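Local coordinates for protein catechol 1,2-dioxygenase (Pseudomonas putida, PDB 2AZQ) that probably catalyses the ring cleavage of catechol by dioxygen to cis,cis-muconate, the first step of catechol breakdown, at a ferric iron centre, at residues P219-F224 against Q237-G242. Numbering follows the deposited sequence.
Sequences PAHVHF and QINFAG. With FE (Fe (III) ion), chain B.
An antiparallel beta hairpin of the intradiol dioxygenase domain carries both histidine ligands of the ferric iron, on strand 217-227, and packs Gln237 of strand 234-240 against them. His221 NE2 and His223 NE2 bind the iron at 2.4 and 2.0 Å; Tyr163 and Tyr197 complete the four protein ligands. Alternation along the strand puts the two histidines on one face of the sheet, where each forms a non-hydrogen-bonded pair, with Asn239 and Gln237 respectively. Val222 and Ile238, the hydrogen-bonded pair between them, are joined by two backbone bonds, and Phe240 N donates almost straight (178°) to Ala220 O. With CG between backbone N and carbonyl carbon (chi1 56°), the His221 ring is held at both nitrogens: NE2 on the iron, and ND1 donating in the ring plane to Pro219 O at 2.6 Å. Over one face of this ring lies Gln237 OE1, 3.4 Å from His221 CG, with ring and amide planes 21° apart; Arg218 hydrogen-bonds that same oxygen. The extended Gln237 chain runs alongside His223, whose CE1 is 3.3 Å from Gln237 NE2. Replacing Gln237 by an alanine would probably leave Arg218 without this acceptor and uncover the face of the His221 ring on which the amide oxygen lies. On the opposite, apolar face, Val222 CG2 meets the Phe240 ring at its edge, 3.5 Å from Phe240 CE1.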
ATOM      1  N   PRO A 219     -24.475  -5.100   5.088  1.00  6.73           N
ATOM      2  CA  PRO A 219     -25.942  -5.137   4.968  1.00  4.16           C
ATOM      3  C   PRO A 219     -26.384  -4.282   3.780  1.00  2.33           C
ATOM      4  O   PRO A 219     -25.652  -3.411   3.324  1.00  2.00           O
ATOM      5  CB  PRO A 219     -26.412  -4.497   6.279  1.00  2.51           C
ATOM      6  CG  PRO A 219     -25.206  -4.654   7.194  1.00  5.41           C
ATOM      7  CD  PRO A 219     -24.104  -4.282   6.249  1.00  6.68           C
ATOM      8  N   ALA A 220     -27.590  -4.525   3.292  1.00  2.78           N
ATOM      9  CA  ALA A 220     -28.119  -3.719   2.202  1.00  2.92           C
ATOM     10  C   ALA A 220     -28.233  -2.263   2.721  1.00  3.51           C
ATOM     11  O   ALA A 220     -28.773  -2.003   3.813  1.00  4.92           O
ATOM     12  CB  ALA A 220     -29.477  -4.245   1.783  1.00  2.00           C
ATOM     13  N   HIS A 221     -27.726  -1.311   1.951  1.00  2.14           N
ATOM     14  CA  HIS A 221     -27.788   0.060   2.380  1.00  2.34           C
ATOM     15  C   HIS A 221     -27.860   1.033   1.209  1.00  2.00           C
ATOM     16  O   HIS A 221     -27.849   0.618   0.058  1.00  3.61           O
ATOM     17  CB  HIS A 221     -26.573   0.372   3.262  1.00  3.43           C
ATOM     18  CG  HIS A 221     -25.260   0.097   2.593  1.00  4.20           C
ATOM     19  ND1 HIS A 221     -24.695  -1.159   2.549  1.00  2.12           N
ATOM     20  CD2 HIS A 221     -24.447   0.902   1.865  1.00  2.11           C
ATOM     21  CE1 HIS A 221     -23.596  -1.114   1.821  1.00  2.00           C
ATOM     22  NE2 HIS A 221     -23.424   0.122   1.396  1.00  2.00           N
ATOM     23  N   VAL A 222     -27.975   2.324   1.519  1.00  2.00           N
ATOM     24  CA  VAL A 222     -28.040   3.342   0.484  1.00  2.00           C
ATOM     25  C   VAL A 222     -27.160   4.470   0.969  1.00  3.25           C
ATOM     26  O   VAL A 222     -27.320   4.947   2.074  1.00  6.75           O
ATOM     27  CB  VAL A 222     -29.515   3.873   0.256  1.00  2.18           C
ATOM     28  CG1 VAL A 222     -29.568   4.728  -0.960  1.00  2.00           C
ATOM     29  CG2 VAL A 222     -30.468   2.736   0.117  1.00  2.00           C
ATOM     30  N   HIS A 223     -26.196   4.891   0.171  1.00  2.00           N
ATOM     31  CA  HIS A 223     -25.283   5.994   0.587  1.00  4.72           C
ATOM     32  C   HIS A 223     -25.820   7.422   0.328  1.00  5.97           C
ATOM     33  O   HIS A 223     -26.482   7.686  -0.681  1.00  6.53           O
ATOM     34  CB  HIS A 223     -23.962   5.857  -0.190  1.00  3.11           C
ATOM     35  CG  HIS A 223     -23.224   4.575   0.036  1.00  3.32           C
ATOM     36  ND1 HIS A 223     -22.372   4.370   1.099  1.00  2.88           N
ATOM     37  CD2 HIS A 223     -23.216   3.426  -0.679  1.00  2.26           C
ATOM     38  CE1 HIS A 223     -21.872   3.148   1.029  1.00  2.55           C
ATOM     39  NE2 HIS A 223     -22.370   2.555  -0.041  1.00  2.46           N
ATOM     40  N   PHE A 224     -25.552   8.335   1.252  1.00  5.16           N
ATOM     41  CA  PHE A 224     -25.978   9.715   1.046  1.00  4.74           C
ATOM     42  C   PHE A 224     -24.945  10.768   1.320  1.00  5.89           C
ATOM     43  O   PHE A 224     -24.158  10.672   2.269  1.00  7.55           O
ATOM     44  CB  PHE A 224     -27.188  10.118   1.898  1.00  2.54           C
ATOM     45  CG  PHE A 224     -28.429   9.369   1.588  1.00  2.87           C
ATOM     46  CD1 PHE A 224     -28.675   8.140   2.179  1.00  2.00           C
ATOM     47  CD2 PHE A 224     -29.372   9.905   0.713  1.00  2.00           C
ATOM     48  CE1 PHE A 224     -29.844   7.456   1.918  1.00  2.00           C
ATOM     49  CE2 PHE A 224     -30.540   9.230   0.444  1.00  2.24           C
ATOM     50  CZ  PHE A 224     -30.782   7.998   1.054  1.00  2.00           C
ATOM     51  N   GLN A 237     -25.540   6.824   5.688  1.00  5.36           N
ATOM     52  CA  GLN A 237     -26.155   5.675   5.012  1.00  5.44           C
ATOM     53  C   GLN A 237     -27.511   5.401   5.648  1.00  5.11           C
ATOM     54  O   GLN A 237     -27.773   5.855   6.762  1.00  5.54           O
ATOM     55  CB  GLN A 237     -25.315   4.377   5.195  1.00  2.66           C
ATOM     56  CG  GLN A 237     -24.018   4.270   4.412  1.00  6.04           C
ATOM     57  CD  GLN A 237     -23.230   2.947   4.640  1.00  7.88           C
ATOM     58  OE1 GLN A 237     -23.794   1.922   5.034  1.00  9.51           O
ATOM     59  NE2 GLN A 237     -21.921   2.974   4.348  1.00  7.81           N
ATOM     60  N   ILE A 238     -28.373   4.688   4.927  1.00  4.61           N
ATOM     61  CA  ILE A 238     -29.639   4.200   5.489  1.00  5.80           C
ATOM     62  C   ILE A 238     -29.372   2.686   5.408  1.00  7.32           C
ATOM     63  O   ILE A 238     -29.033   2.201   4.333  1.00  8.93           O
ATOM     64  CB  ILE A 238     -30.912   4.474   4.597  1.00  5.49           C
ATOM     65  CG1 ILE A 238     -31.251   5.963   4.542  1.00  7.03           C
ATOM     66  CG2 ILE A 238     -32.115   3.692   5.127  1.00  2.00           C
ATOM     67  CD1 ILE A 238     -32.456   6.267   3.610  1.00  7.49           C
ATOM     68  N   ASN A 239     -29.451   1.951   6.519  1.00  7.69           N
ATOM     69  CA  ASN A 239     -29.284   0.495   6.459  1.00  8.56           C
ATOM     70  C   ASN A 239     -30.674  -0.105   6.505  1.00  9.92           C
ATOM     71  O   ASN A 239     -31.486   0.300   7.332  1.00 10.98           O
ATOM     72  CB  ASN A 239     -28.562  -0.041   7.666  1.00 11.41           C
ATOM     73  CG  ASN A 239     -27.182   0.451   7.767  1.00 12.79           C
ATOM     74  OD1 ASN A 239     -26.362   0.190   6.891  1.00 15.14           O
ATOM     75  ND2 ASN A 239     -26.890   1.169   8.844  1.00 13.45           N
ATOM     76  N   PHE A 240     -30.945  -1.088   5.655  1.00 10.79           N
ATOM     77  CA  PHE A 240     -32.263  -1.734   5.619  1.00 11.24           C
ATOM     78  C   PHE A 240     -32.589  -2.616   6.787  1.00  9.84           C
ATOM     79  O   PHE A 240     -31.755  -3.382   7.258  1.00  8.44           O
ATOM     80  CB  PHE A 240     -32.400  -2.498   4.324  1.00 15.02           C
ATOM     81  CG  PHE A 240     -32.629  -1.607   3.195  1.00 19.68           C
ATOM     82  CD1 PHE A 240     -31.873  -0.447   3.086  1.00 22.83           C
ATOM     83  CD2 PHE A 240     -33.684  -1.817   2.333  1.00 24.23           C
ATOM     84  CE1 PHE A 240     -32.162   0.509   2.154  1.00 25.42           C
ATOM     85  CE2 PHE A 240     -33.999  -0.866   1.383  1.00 28.22           C
ATOM     86  CZ  PHE A 240     -33.230   0.316   1.295  1.00 28.22           C
ATOM     87  N   ALA A 241     -33.817  -2.505   7.269  1.00  9.69           N
ATOM     88  CA  ALA A 241     -34.200  -3.298   8.428  1.00 10.97           C
ATOM     89  C   ALA A 241     -34.358  -4.777   8.081  1.00 10.30           C
ATOM     90  O   ALA A 241     -34.832  -5.107   7.004  1.00 11.15           O
ATOM     91  CB  ALA A 241     -35.471  -2.760   9.018  1.00  9.43           C
ATOM     92  N   GLY A 242     -33.916  -5.660   8.975  1.00 10.95           N
ATOM     93  CA  GLY A 242     -34.075  -7.090   8.755  1.00 11.48           C
ATOM     94  C   GLY A 242     -32.927  -7.839   8.118  1.00 12.75           C
ATOM     95  O   GLY A 242     -32.931  -9.071   8.071  1.00 11.84           O
TER
HETATM   96 FE    FE B 400     -21.666   0.685  -0.136  1.00 16.50          FE